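Local coordinates for B-type Cna protein (Enterococcus faecium, PDB 6FWY) that is of unknown function but, as a cell-wall-linked surface protein carrying a thioester domain, probably helps the bacterium attach covalently to host targets, at residues 14-19 against 38-43; 19-24 against 102-107; 23-28 against 122-127; 53-58 against 115-120; 106-111 against 139-144. All blocks are in the same frame, centred on the assembly; numbering follows the deposited sequence.

Contact 1: residues 14-19 against 38-43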
# COMPACT_ATOMS: atom_id res chain seq x y z
N PHE A 14 6.98 -10.39 14.95
CA PHE A 14 7.59 -11.17 13.88
C PHE A 14 8.02 -12.55 14.37
O PHE A 14 8.37 -12.73 15.54
CB PHE A 14 8.78 -10.42 13.30
CG PHE A 14 8.42 -9.11 12.68
CD1 PHE A 14 7.91 -9.04 11.37
CD2 PHE A 14 8.58 -7.92 13.39
CE1 PHE A 14 7.59 -7.83 10.80
CE2 PHE A 14 8.24 -6.70 12.83
CZ PHE A 14 7.73 -6.66 11.53
N ILE A 15 8.02 -13.49 13.44
CA ILE A 15 8.23 -14.91 13.72
C ILE A 15 9.15 -15.42 12.64
O ILE A 15 8.97 -15.09 11.48
CB ILE A 15 6.89 -15.67 13.64
CG1 ILE A 15 5.90 -15.15 14.69
CG2 ILE A 15 7.11 -17.17 13.82
CD1 ILE A 15 4.44 -15.45 14.38
N GLU A 16 10.13 -16.24 13.02
CA GLU A 16 11.05 -16.90 12.07
C GLU A 16 10.33 -18.00 11.31
O GLU A 16 9.53 -18.73 11.90
CB GLU A 16 12.21 -17.54 12.84
CG GLU A 16 13.12 -16.57 13.63
CD GLU A 16 14.26 -16.01 12.82
OE1 GLU A 16 14.08 -15.77 11.59
OE2 GLU A 16 15.36 -15.80 13.38
N THR A 17 10.58 -18.11 10.00
CA THR A 17 9.99 -19.20 9.19
C THR A 17 10.79 -20.50 9.24
O THR A 17 10.29 -21.54 8.84
CB THR A 17 9.90 -18.81 7.69
OG1 THR A 17 11.22 -18.65 7.15
CG2 THR A 17 9.11 -17.54 7.51
N GLY A 18 12.04 -20.43 9.67
CA GLY A 18 12.98 -21.56 9.60
C GLY A 18 13.92 -21.47 8.40
O GLY A 18 14.86 -22.22 8.33
N VAL A 19 13.65 -20.60 7.44
CA VAL A 19 14.54 -20.38 6.31
C VAL A 19 15.69 -19.44 6.70
O VAL A 19 15.47 -18.36 7.25
CB VAL A 19 13.79 -19.84 5.08
CG1 VAL A 19 14.77 -19.47 3.95
CG2 VAL A 19 12.73 -20.85 4.60
N ILE A 38 24.55 -12.44 6.26
CA ILE A 38 23.70 -13.57 6.59
C ILE A 38 22.29 -13.00 6.90
O ILE A 38 22.14 -11.79 7.17
CB ILE A 38 24.22 -14.41 7.78
CG1 ILE A 38 23.96 -13.70 9.13
CG2 ILE A 38 25.69 -14.76 7.61
CD1 ILE A 38 24.52 -14.39 10.35
N SER A 39 21.29 -13.88 6.84
CA SER A 39 19.93 -13.48 7.15
C SER A 39 19.04 -14.67 7.50
O SER A 39 19.30 -15.81 7.09
CB SER A 39 19.30 -12.73 5.98
OG SER A 39 18.22 -11.94 6.44
N SER A 40 18.01 -14.35 8.28
CA SER A 40 16.95 -15.30 8.63
C SER A 40 15.62 -14.77 8.10
O SER A 40 15.27 -13.62 8.31
CB SER A 40 16.83 -15.42 10.14
OG SER A 40 17.96 -16.04 10.69
N GLN A 41 14.87 -15.63 7.42
CA GLN A 41 13.58 -15.23 6.89
C GLN A 41 12.55 -15.17 8.04
O GLN A 41 12.49 -16.06 8.90
CB GLN A 41 13.13 -16.21 5.81
CG GLN A 41 11.93 -15.77 5.00
CD GLN A 41 11.49 -16.85 4.02
OE1 GLN A 41 11.74 -16.76 2.81
NE2 GLN A 41 10.90 -17.89 4.55
N PHE A 42 11.76 -14.09 8.05
CA PHE A 42 10.71 -13.90 9.03
C PHE A 42 9.44 -13.29 8.42
O PHE A 42 9.47 -12.68 7.34
CB PHE A 42 11.20 -13.06 10.21
CG PHE A 42 11.59 -11.65 9.85
CD1 PHE A 42 12.87 -11.37 9.34
CD2 PHE A 42 10.69 -10.60 10.02
CE1 PHE A 42 13.23 -10.08 9.03
CE2 PHE A 42 11.05 -9.29 9.70
CZ PHE A 42 12.32 -9.04 9.21
N LYS A 43 8.33 -13.49 9.15
CA LYS A 43 7.01 -13.02 8.78
C LYS A 43 6.41 -12.29 9.98
O LYS A 43 6.76 -12.59 11.13
CB LYS A 43 6.06 -14.20 8.53
CG LYS A 43 6.38 -15.08 7.34
CD LYS A 43 5.53 -16.35 7.36
CE LYS A 43 4.95 -16.68 5.99
NZ LYS A 43 3.88 -17.74 6.09
O HOH W 1 13.88 -18.21 9.71
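I15 and K43 form the hydrogen-bonded pair of an antiparallel bridge: I15 N meets K43 O at 2.8 Å and K43 N returns to I15 O at 2.9 Å. E16 and F42 follow as the non-hydrogen-bonded pair, and T17 N then bonds to Q41 O. The regular pattern then breaks: Q41 N bonds not to T17 O but to V19 O (2.8 Å), where the chain turns a corner at G18.

Q41 NE2 donates to T17 OG1 at 2.7 Å, reached by an extended chain whose CG lies anti to the backbone N (chi1 -169°). The same T17 OG1 accepts from V19 N at 3.1 Å, an ST turn, so two N-H groups grip one hydroxyl oxygen. A water accepts from G18 N and lies 2.7 Å from Q41 O. The bent E16 chain brings OE1 against S40 CB, while OE2 bonds to S59 OG.

In the one aromatic pair F42 turns an edge toward the face of F14, offset, with centroids 5.3 Å apart and planes at 90°. T17 CG2 meets K43 CG at 3.7 Å on the I15 and K43 face.

Strand 32-44 is flanked here by strand 11-21 and by strand 49-52, where F42 pairs with G50. A258 of strand 258-277 touches both phenylalanines, while Q41 rests on W103 of helix 99-113.

Contact 2: residues 19-24 against 102-107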
# COMPACT_ATOMS: atom_id res chain seq x y z
N VAL A 19 13.65 -20.60 7.44
CA VAL A 19 14.54 -20.38 6.31
C VAL A 19 15.69 -19.44 6.70
O VAL A 19 15.47 -18.36 7.25
CB VAL A 19 13.79 -19.84 5.08
CG1 VAL A 19 14.77 -19.47 3.95
CG2 VAL A 19 12.73 -20.85 4.60
N LYS A 20 16.91 -19.85 6.41
CA LYS A 20 18.07 -18.99 6.64
C LYS A 20 19.18 -19.31 5.66
O LYS A 20 19.22 -20.41 5.09
CB LYS A 20 18.64 -19.06 8.06
CG LYS A 20 17.66 -18.94 9.18
CD LYS A 20 18.30 -19.26 10.52
CE LYS A 20 17.23 -19.09 11.59
NZ LYS A 20 17.81 -19.20 12.96
N THR A 21 20.05 -18.34 5.50
CA THR A 21 21.19 -18.46 4.60
C THR A 21 22.37 -17.65 5.13
O THR A 21 22.21 -16.63 5.79
CB THR A 21 20.85 -18.00 3.17
OG1 THR A 21 21.99 -18.15 2.33
CG2 THR A 21 20.42 -16.55 3.13
N ASP A 22 23.58 -18.13 4.79
CA ASP A 22 24.81 -17.37 5.03
C ASP A 22 25.04 -16.30 3.96
O ASP A 22 26.01 -15.51 4.05
CB ASP A 22 26.01 -18.34 5.15
CG ASP A 22 26.13 -19.31 3.99
OD1 ASP A 22 25.40 -19.19 2.98
OD2 ASP A 22 26.96 -20.23 4.10
N GLY A 23 24.19 -16.26 2.93
CA GLY A 23 24.26 -15.22 1.90
C GLY A 23 24.93 -15.72 0.66
O GLY A 23 25.77 -16.61 0.72
N TYR A 24 24.54 -15.14 -0.47
CA TYR A 24 25.11 -15.46 -1.79
C TYR A 24 26.11 -14.41 -2.30
O TYR A 24 26.65 -14.56 -3.39
CB TYR A 24 23.97 -15.57 -2.80
CG TYR A 24 23.07 -16.72 -2.50
CD1 TYR A 24 22.00 -16.57 -1.63
CD2 TYR A 24 23.29 -17.97 -3.07
CE1 TYR A 24 21.18 -17.64 -1.33
CE2 TYR A 24 22.46 -19.03 -2.80
CZ TYR A 24 21.40 -18.85 -1.94
OH TYR A 24 20.60 -19.92 -1.67
N ALA A 102 15.37 -16.16 -4.29
CA ALA A 102 14.41 -15.07 -4.57
C ALA A 102 14.21 -14.19 -3.34
O ALA A 102 14.29 -12.97 -3.42
CB ALA A 102 13.08 -15.62 -5.07
N TRP A 103 13.98 -14.81 -2.19
CA TRP A 103 13.87 -14.09 -0.93
C TRP A 103 15.14 -13.27 -0.62
O TRP A 103 15.04 -12.09 -0.26
CB TRP A 103 13.56 -15.04 0.22
CG TRP A 103 13.91 -14.46 1.57
CD1 TRP A 103 13.31 -13.42 2.21
CD2 TRP A 103 14.97 -14.89 2.41
NE1 TRP A 103 13.93 -13.18 3.41
CE2 TRP A 103 14.96 -14.07 3.56
CE3 TRP A 103 15.96 -15.88 2.29
CZ2 TRP A 103 15.88 -14.21 4.60
CZ3 TRP A 103 16.88 -16.03 3.32
CH2 TRP A 103 16.83 -15.20 4.47
N TYR A 104 16.31 -13.89 -0.74
CA TYR A 104 17.57 -13.19 -0.41
C TYR A 104 17.82 -12.01 -1.34
O TYR A 104 18.27 -10.94 -0.89
CB TYR A 104 18.76 -14.15 -0.42
CG TYR A 104 20.03 -13.52 0.10
CD1 TYR A 104 20.29 -13.47 1.47
CD2 TYR A 104 20.97 -13.00 -0.76
CE1 TYR A 104 21.46 -12.90 1.96
CE2 TYR A 104 22.15 -12.43 -0.28
CZ TYR A 104 22.38 -12.39 1.08
OH TYR A 104 23.53 -11.84 1.55
N ALA A 105 17.56 -12.20 -2.63
CA ALA A 105 17.62 -11.12 -3.62
C ALA A 105 16.77 -9.94 -3.20
O ALA A 105 17.20 -8.81 -3.31
CB ALA A 105 17.15 -11.61 -4.99
N THR A 106 15.59 -10.22 -2.68
CA THR A 106 14.70 -9.17 -2.22
C THR A 106 15.28 -8.50 -0.95
O THR A 106 15.25 -7.28 -0.84
CB THR A 106 13.25 -9.68 -2.01
OG1 THR A 106 12.85 -10.48 -3.12
CG2 THR A 106 12.30 -8.54 -1.89
N GLN A 107 15.80 -9.29 -0.02
CA GLN A 107 16.44 -8.75 1.19
C GLN A 107 17.66 -7.87 0.84
O GLN A 107 17.94 -6.89 1.51
CB GLN A 107 16.83 -9.90 2.14
CG GLN A 107 17.62 -9.50 3.40
CD GLN A 107 16.87 -8.50 4.26
OE1 GLN A 107 15.92 -8.85 4.93
NE2 GLN A 107 17.30 -7.25 4.23
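Y104 leans against T21, G23 and Y24, its ring lying along the bend where strand 19-21 gives way to a loop. From CB the side chain points away from its own backbone N (chi1 -171°), and this turns the ring to the other segment. CG itself is 4.0 Å from Y24 CD1. The CD1-CE1 and CD2-CE2 halves of the ring then meet different partners. In the first, CD1 touches T21 CG2 at 3.5 Å, and CE1 lies beside G23 CA. In the second, CD2 is 3.8 Å from Y24 CD1, and CE2 comes to 3.6 Å from Y24 N. At the far end CZ also passes G23 CA, and Y104 OH is 3.5 Å from G23 CA. That hydroxyl hydrogen-bonds to M37 O.

The two tyrosines make an offset edge-to-face pair in which Y24 offers its edge to the face of Y104; the planes are 63° apart. T21 CG2 also reaches W103 CZ3 at 3.6 Å, so one methyl touches two rings, and V19 CG1 meets the same indole carbon more distantly. T21 OG1 meanwhile accepts from G23 N at 3.0 Å, an ST turn that holds the bend.

The helix 102-107 and strand 19-21 axes stay 10.1 Å apart, a gap spanned by aromatic side chains. Ring and methyl contacts carry the contact, while the T21 and Y104 hydroxyls spend their bonds on G23 N and M37 O, consistent with a buried apolar interface.

Contact 3: residues 23-28 against 122-127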
# COMPACT_ATOMS: atom_id res chain seq x y z
N GLY A 23 24.19 -16.26 2.93
CA GLY A 23 24.26 -15.22 1.90
C GLY A 23 24.93 -15.72 0.66
O GLY A 23 25.77 -16.61 0.72
N TYR A 24 24.54 -15.14 -0.47
CA TYR A 24 25.11 -15.46 -1.79
C TYR A 24 26.11 -14.41 -2.30
O TYR A 24 26.65 -14.56 -3.39
CB TYR A 24 23.97 -15.57 -2.80
CG TYR A 24 23.07 -16.72 -2.50
CD1 TYR A 24 22.00 -16.57 -1.63
CD2 TYR A 24 23.29 -17.97 -3.07
CE1 TYR A 24 21.18 -17.64 -1.33
CE2 TYR A 24 22.46 -19.03 -2.80
CZ TYR A 24 21.40 -18.85 -1.94
OH TYR A 24 20.60 -19.92 -1.67
N ILE A 25 26.30 -13.37 -1.50
CA ILE A 25 27.16 -12.24 -1.78
C ILE A 25 27.87 -11.86 -0.49
O ILE A 25 27.54 -12.34 0.58
CB ILE A 25 26.38 -11.02 -2.35
CG1 ILE A 25 25.35 -10.45 -1.37
CG2 ILE A 25 25.67 -11.39 -3.66
CD1 ILE A 25 25.85 -9.39 -0.41
N ARG A 26 28.85 -10.97 -0.62
CA ARG A 26 29.51 -10.34 0.52
C ARG A 26 29.52 -8.85 0.23
O ARG A 26 29.17 -8.43 -0.87
CB ARG A 26 30.92 -10.90 0.71
CG ARG A 26 30.91 -12.38 1.06
CD ARG A 26 32.26 -13.03 0.98
NE ARG A 26 32.71 -13.20 -0.40
CZ ARG A 26 33.96 -13.51 -0.76
NH1 ARG A 26 34.89 -13.71 0.15
NH2 ARG A 26 34.26 -13.64 -2.05
N VAL A 27 29.92 -8.05 1.22
CA VAL A 27 29.99 -6.61 1.06
C VAL A 27 31.29 -6.07 1.65
O VAL A 27 31.60 -6.34 2.83
CB VAL A 27 28.82 -5.88 1.74
CG1 VAL A 27 28.89 -4.38 1.50
CG2 VAL A 27 27.47 -6.42 1.27
N ASN A 28 32.00 -5.29 0.83
CA ASN A 28 33.08 -4.45 1.30
C ASN A 28 32.51 -3.30 2.12
O ASN A 28 32.00 -2.32 1.60
CB ASN A 28 33.93 -3.88 0.13
CG ASN A 28 34.67 -4.97 -0.63
OD1 ASN A 28 35.13 -5.95 -0.05
ND2 ASN A 28 34.75 -4.81 -1.94
N ILE A 122 28.92 -4.18 -3.12
CA ILE A 122 28.54 -5.60 -3.18
C ILE A 122 29.61 -6.42 -3.89
O ILE A 122 29.96 -6.10 -5.01
CB ILE A 122 27.16 -5.81 -3.83
CG1 ILE A 122 26.07 -5.10 -3.01
CG2 ILE A 122 26.83 -7.30 -3.90
CD1 ILE A 122 24.71 -5.03 -3.68
N VAL A 123 30.10 -7.47 -3.23
CA VAL A 123 30.99 -8.48 -3.82
C VAL A 123 30.15 -9.68 -4.29
O VAL A 123 29.54 -10.38 -3.47
CB VAL A 123 32.10 -8.93 -2.81
CG1 VAL A 123 33.01 -10.00 -3.41
CG2 VAL A 123 32.94 -7.74 -2.39
N TRP A 124 30.13 -9.92 -5.59
CA TRP A 124 29.21 -10.89 -6.21
C TRP A 124 29.80 -12.29 -6.21
O TRP A 124 29.99 -12.90 -7.26
CB TRP A 124 28.82 -10.44 -7.62
CG TRP A 124 28.05 -9.17 -7.58
CD1 TRP A 124 28.52 -7.91 -7.83
CD2 TRP A 124 26.67 -9.02 -7.21
NE1 TRP A 124 27.51 -7.00 -7.67
CE2 TRP A 124 26.37 -7.64 -7.28
CE3 TRP A 124 25.66 -9.92 -6.83
CZ2 TRP A 124 25.10 -7.14 -6.99
CZ3 TRP A 124 24.40 -9.42 -6.54
CH2 TRP A 124 24.12 -8.04 -6.62
N SER A 125 30.09 -12.78 -5.01
CA SER A 125 30.64 -14.13 -4.82
C SER A 125 30.64 -14.43 -3.33
O SER A 125 30.68 -13.53 -2.50
CB SER A 125 32.08 -14.25 -5.38
OG SER A 125 32.97 -13.42 -4.65
N HIS A 126 30.56 -15.72 -3.02
CA HIS A 126 30.55 -16.22 -1.64
C HIS A 126 31.19 -17.63 -1.63
O HIS A 126 30.87 -18.46 -2.50
CB HIS A 126 29.11 -16.27 -1.14
CG HIS A 126 29.00 -16.53 0.34
ND1 HIS A 126 28.68 -15.54 1.24
CD2 HIS A 126 29.18 -17.65 1.07
CE1 HIS A 126 28.68 -16.04 2.46
NE2 HIS A 126 29.00 -17.32 2.38
N PRO A 127 32.07 -17.92 -0.65
CA PRO A 127 32.80 -19.23 -0.64
C PRO A 127 31.96 -20.52 -0.54
O PRO A 127 32.46 -21.59 -0.89
CB PRO A 127 33.72 -19.12 0.58
CG PRO A 127 33.18 -17.99 1.40
CD PRO A 127 32.51 -17.04 0.45
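R26 grips S125 side-on with two nitrogens: NE donates to S125 O at 2.9 Å and NH2 to S125 OG, also at 2.9 Å. The hydroxyl lies in the guanidinium plane, whereas NE stands above the plane of the carbonyl it reaches. P127 CD covers one face of the guanidinium, 3.8 Å above it and toward its rim. The bend at chi3 (-72°) folds the end of the R26 chain back onto this loop.

In the backbone, R26 and V123 form an antiparallel hydrogen-bonded pair, with V123 N to R26 O at 2.7 Å and R26 N to V123 O at 3.0 Å; V27 and I122 follow as the non-hydrogen-bonded pair. Short strand 122-123 thus joins the edge of strand 26-29, extending the large antiparallel sheet. W124 then centres an inverse gamma turn, bringing S125 round to the arginine. I122 CG2 sits over the centre of the W124 ring, and I25 CG2 approaches W124 CE3 obliquely at 3.5 Å.

Nearby, H126 makes a weak bond from ND1 to I25 O (3.5 Å), while G23 O lies 3.1 Å above the centre of its imidazole. W36 and H129 meet that ring from outside, and K138 makes a cation-pi contact with W124.

Contact 4: residues 53-58 against 115-120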
# COMPACT_ATOMS: atom_id res chain seq x y z
N MET A 53 15.94 -3.95 7.68
CA MET A 53 16.44 -2.61 7.31
C MET A 53 17.88 -2.38 7.74
O MET A 53 18.47 -1.38 7.32
CB MET A 53 15.61 -1.50 8.00
CG MET A 53 14.12 -1.58 7.85
SD MET A 53 13.60 -0.96 6.27
CE MET A 53 13.66 0.81 6.55
N ASP A 54 18.40 -3.22 8.63
CA ASP A 54 19.72 -3.02 9.24
C ASP A 54 20.56 -4.29 9.14
O ASP A 54 20.31 -5.25 9.87
CB ASP A 54 19.59 -2.67 10.73
CG ASP A 54 18.83 -1.35 10.98
OD1 ASP A 54 19.28 -0.29 10.49
OD2 ASP A 54 17.81 -1.34 11.70
N SER A 55 21.58 -4.30 8.29
CA SER A 55 22.39 -5.51 8.05
C SER A 55 23.23 -6.00 9.23
O SER A 55 23.66 -7.15 9.23
CB SER A 55 23.30 -5.31 6.84
OG SER A 55 24.20 -4.27 7.09
N GLU A 56 23.48 -5.15 10.22
CA GLU A 56 24.38 -5.49 11.33
C GLU A 56 23.68 -5.81 12.64
O GLU A 56 24.34 -5.96 13.66
CB GLU A 56 25.38 -4.33 11.58
CG GLU A 56 26.02 -3.70 10.34
CD GLU A 56 26.77 -4.71 9.45
OE1 GLU A 56 27.86 -5.16 9.89
OE2 GLU A 56 26.32 -4.98 8.31
N LEU A 57 22.36 -5.90 12.63
CA LEU A 57 21.58 -6.22 13.84
C LEU A 57 20.84 -7.55 13.63
O LEU A 57 20.50 -7.90 12.49
CB LEU A 57 20.59 -5.09 14.15
CG LEU A 57 21.20 -3.74 14.60
CD1 LEU A 57 20.11 -2.70 14.84
CD2 LEU A 57 22.10 -3.84 15.83
N PRO A 58 20.59 -8.30 14.72
CA PRO A 58 19.87 -9.56 14.61
C PRO A 58 18.37 -9.41 14.24
O PRO A 58 17.78 -8.35 14.42
CB PRO A 58 20.01 -10.15 16.01
CG PRO A 58 20.12 -8.96 16.88
CD PRO A 58 20.97 -8.03 16.11
N GLY A 115 19.93 1.96 2.93
CA GLY A 115 21.19 2.71 3.00
C GLY A 115 22.32 2.00 3.74
O GLY A 115 23.27 2.65 4.14
N ASN A 116 22.22 0.69 3.91
CA ASN A 116 23.22 -0.06 4.68
C ASN A 116 24.59 -0.12 3.94
O ASN A 116 25.64 -0.12 4.57
CB ASN A 116 22.74 -1.48 4.91
CG ASN A 116 21.51 -1.55 5.78
OD1 ASN A 116 20.90 -2.59 5.78
ND2 ASN A 116 21.02 -0.46 6.34
N PHE A 117 24.51 -0.21 2.62
CA PHE A 117 25.62 -0.13 1.71
C PHE A 117 25.14 0.20 0.30
O PHE A 117 23.95 0.02 -0.05
CB PHE A 117 26.41 -1.44 1.71
CG PHE A 117 25.55 -2.67 1.69
CD1 PHE A 117 25.08 -3.21 0.50
CD2 PHE A 117 25.21 -3.31 2.89
CE1 PHE A 117 24.29 -4.35 0.50
CE2 PHE A 117 24.45 -4.46 2.90
CZ PHE A 117 23.99 -4.97 1.69
N LYS A 118 26.08 0.70 -0.49
CA LYS A 118 25.86 1.00 -1.91
C LYS A 118 26.05 -0.26 -2.75
O LYS A 118 26.69 -1.23 -2.29
CB LYS A 118 26.84 2.10 -2.36
CG LYS A 118 26.63 3.44 -1.65
CD LYS A 118 27.61 4.51 -2.17
CE LYS A 118 28.89 4.43 -1.38
NZ LYS A 118 30.03 5.23 -1.91
N VAL A 119 25.52 -0.23 -3.98
CA VAL A 119 25.66 -1.34 -4.92
C VAL A 119 27.14 -1.59 -5.28
O VAL A 119 27.55 -2.74 -5.43
CB VAL A 119 24.79 -1.11 -6.20
CG1 VAL A 119 25.12 -2.09 -7.32
CG2 VAL A 119 23.29 -1.18 -5.86
N SER A 120 27.94 -0.53 -5.36
CA SER A 120 29.37 -0.68 -5.65
C SER A 120 30.16 -1.41 -4.55
O SER A 120 31.27 -1.87 -4.80
CB SER A 120 30.01 0.70 -5.92
OG SER A 120 29.83 1.56 -4.81
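N116, just past the G115 that closes helix 99-113 with a Schellman motif, sets its side-chain amide against the backbone of M53 and S55. CG lies anti to the carbonyl carbon (chi1 -65°), which directs the amide at the facing loop. ND2 donates to M53 O at 2.9 Å with an N-H...O angle of 153°, and the acceptor lies within 7° of the amide plane. OD1 takes a weak bond from S55 N at 3.1 Å. A single amide therefore meets the chain on both sides of D54, once as donor and once as acceptor. Nearer the backbone, N116 CB is 3.8 Å from S55 OG, which itself bonds to E56 OE2.

F117 comes next and offers a ring edge: CE2 is 4.2 Å from S55 CB, close to the ring plane. The ring also touches W111, M37 and V27.

Residues D54 to L57 form a type I turn in the loop after strand 49-52, and D54 OD2 is held elsewhere by D257 N. The contact is slight, with 163 Å² buried. Its polar pairing uses main-chain groups of M53 and S55, one bond sound and one weak, and so probably helps to hold this loop beside the end of helix 99-113.

Contact 5: residues 106-111 against 139-144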
# COMPACT_ATOMS: atom_id res chain seq x y z
N THR A 106 15.59 -10.22 -2.68
CA THR A 106 14.70 -9.17 -2.22
C THR A 106 15.28 -8.50 -0.95
O THR A 106 15.25 -7.28 -0.84
CB THR A 106 13.25 -9.68 -2.01
OG1 THR A 106 12.85 -10.48 -3.12
CG2 THR A 106 12.30 -8.54 -1.89
N GLN A 107 15.80 -9.29 -0.02
CA GLN A 107 16.44 -8.75 1.19
C GLN A 107 17.66 -7.87 0.84
O GLN A 107 17.94 -6.89 1.51
CB GLN A 107 16.83 -9.90 2.14
CG GLN A 107 17.62 -9.50 3.40
CD GLN A 107 16.87 -8.50 4.26
OE1 GLN A 107 15.92 -8.85 4.93
NE2 GLN A 107 17.30 -7.25 4.23
N LEU A 108 18.37 -8.25 -0.22
CA LEU A 108 19.51 -7.46 -0.68
C LEU A 108 19.04 -6.07 -1.14
O LEU A 108 19.61 -5.07 -0.74
CB LEU A 108 20.24 -8.23 -1.79
CG LEU A 108 21.60 -7.75 -2.28
CD1 LEU A 108 22.61 -7.54 -1.14
CD2 LEU A 108 22.08 -8.81 -3.26
N VAL A 109 17.96 -6.02 -1.92
CA VAL A 109 17.29 -4.76 -2.27
C VAL A 109 16.90 -3.96 -1.02
O VAL A 109 17.20 -2.77 -0.92
CB VAL A 109 16.03 -4.99 -3.15
CG1 VAL A 109 15.24 -3.69 -3.36
CG2 VAL A 109 16.46 -5.56 -4.48
N SER A 110 16.26 -4.61 -0.06
CA SER A 110 15.91 -3.94 1.19
C SER A 110 17.12 -3.27 1.89
O SER A 110 17.04 -2.12 2.31
CB SER A 110 15.24 -4.92 2.16
OG SER A 110 14.79 -4.26 3.32
N TRP A 111 18.23 -4.00 1.99
CA TRP A 111 19.43 -3.48 2.64
C TRP A 111 19.98 -2.24 1.92
O TRP A 111 20.35 -1.27 2.55
CB TRP A 111 20.52 -4.56 2.73
CG TRP A 111 20.35 -5.57 3.85
CD1 TRP A 111 19.83 -5.35 5.11
CD2 TRP A 111 20.75 -6.94 3.83
NE1 TRP A 111 19.90 -6.49 5.85
CE2 TRP A 111 20.45 -7.49 5.09
CE3 TRP A 111 21.32 -7.77 2.86
CZ2 TRP A 111 20.69 -8.83 5.41
CZ3 TRP A 111 21.59 -9.09 3.18
CH2 TRP A 111 21.27 -9.61 4.43
N LYS A 139 20.93 -11.40 -10.90
CA LYS A 139 19.89 -11.16 -11.90
C LYS A 139 18.55 -10.77 -11.24
O LYS A 139 17.95 -9.76 -11.61
CB LYS A 139 19.73 -12.41 -12.78
CG LYS A 139 18.92 -12.20 -14.05
CD LYS A 139 18.52 -13.52 -14.69
CE LYS A 139 17.52 -13.33 -15.81
NZ LYS A 139 18.09 -13.70 -17.13
N ALA A 140 18.13 -11.55 -10.25
CA ALA A 140 16.92 -11.22 -9.46
C ALA A 140 17.00 -9.87 -8.76
O ALA A 140 16.06 -9.08 -8.84
CB ALA A 140 16.62 -12.32 -8.45
N PHE A 141 18.13 -9.62 -8.08
CA PHE A 141 18.41 -8.32 -7.43
C PHE A 141 18.23 -7.15 -8.39
O PHE A 141 17.51 -6.20 -8.09
CB PHE A 141 19.85 -8.27 -6.86
CG PHE A 141 20.27 -6.90 -6.42
CD1 PHE A 141 19.93 -6.43 -5.16
CD2 PHE A 141 20.96 -6.06 -7.27
CE1 PHE A 141 20.27 -5.15 -4.76
CE2 PHE A 141 21.29 -4.76 -6.89
CZ PHE A 141 20.97 -4.30 -5.63
N GLU A 142 18.90 -7.21 -9.54
CA GLU A 142 18.86 -6.13 -10.53
C GLU A 142 17.47 -5.87 -11.08
O GLU A 142 17.09 -4.72 -11.32
CB GLU A 142 19.84 -6.42 -11.67
CG GLU A 142 21.27 -6.30 -11.22
CD GLU A 142 22.29 -6.80 -12.24
OE1 GLU A 142 21.92 -7.24 -13.36
OE2 GLU A 142 23.49 -6.74 -11.91
N LYS A 143 16.71 -6.93 -11.30
CA LYS A 143 15.31 -6.78 -11.71
C LYS A 143 14.54 -6.04 -10.62
O LYS A 143 13.91 -5.03 -10.89
CB LYS A 143 14.67 -8.14 -11.98
CG LYS A 143 13.28 -8.03 -12.60
CD LYS A 143 12.77 -9.37 -13.12
CE LYS A 143 11.24 -9.51 -13.00
NZ LYS A 143 10.52 -8.96 -14.17
N ILE A 144 14.59 -6.53 -9.39
CA ILE A 144 13.79 -5.97 -8.29
C ILE A 144 14.23 -4.53 -7.99
O ILE A 144 13.39 -3.64 -7.84
CB ILE A 144 13.86 -6.85 -7.02
CG1 ILE A 144 13.30 -8.26 -7.29
CG2 ILE A 144 13.06 -6.23 -5.87
CD1 ILE A 144 13.78 -9.30 -6.28
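T106 OG1, packed against I144 CD1 at 3.5 Å, has two polar partners: it donates to A102 O and accepts from F86 N. The apolar I144 methyl therefore meets a hydroxyl whose bonds are already made. V109 CG2 fits between two side chains of the other helix, 3.6 Å from F141 CD1 and 3.7 Å from I144 CG2. With chi1 at 169° the F141 ring swings away from its own N and in toward L108 and V109. L108 CG reaches F141 CD1 at 3.6 Å, the side chains crossing at about a right angle, and the backbone N of V109 lies at the ring edge, 3.8 Å from F141 CE1.

This is helix-helix packing between helices 99-113 and 131-150, whose local axes approach to 8.9 Å and cross at -51°. A140 touches A105, just before segment 106-111, through their CB atoms. Q107 OE1 accepts from C52 N, and S110 OG bonds to C52 O, in strand 49-52. A cysteine and a glutamine make the internal bond that names thioester domains, and C52 and Q107 are probably that pair, though Q107 keeps NE2 in this model and the bond is not seen. M81 of helix 76-84 packs on T106 and V109.

All five contacts lie on the same side of the chain's centre, in the part of the fold that includes the thioester domain. Contacts 1 and 2 share V19 on strand 11-21, their centres about 10 Å apart; contact 3 picks up the chain at G23 and Y24, about 12 Å from contact 2. Helix 99-113 serves contacts 2 and 5, and the loop after it contact 4. Contact 4 is nested within the loop closed by contact 3, whereas contacts 2 and 4, and 4 and 5, interleave along the sequence. Early strands are thus tied to much later helices and loops, an intertwining in keeping with the slipknot topology reported for this class.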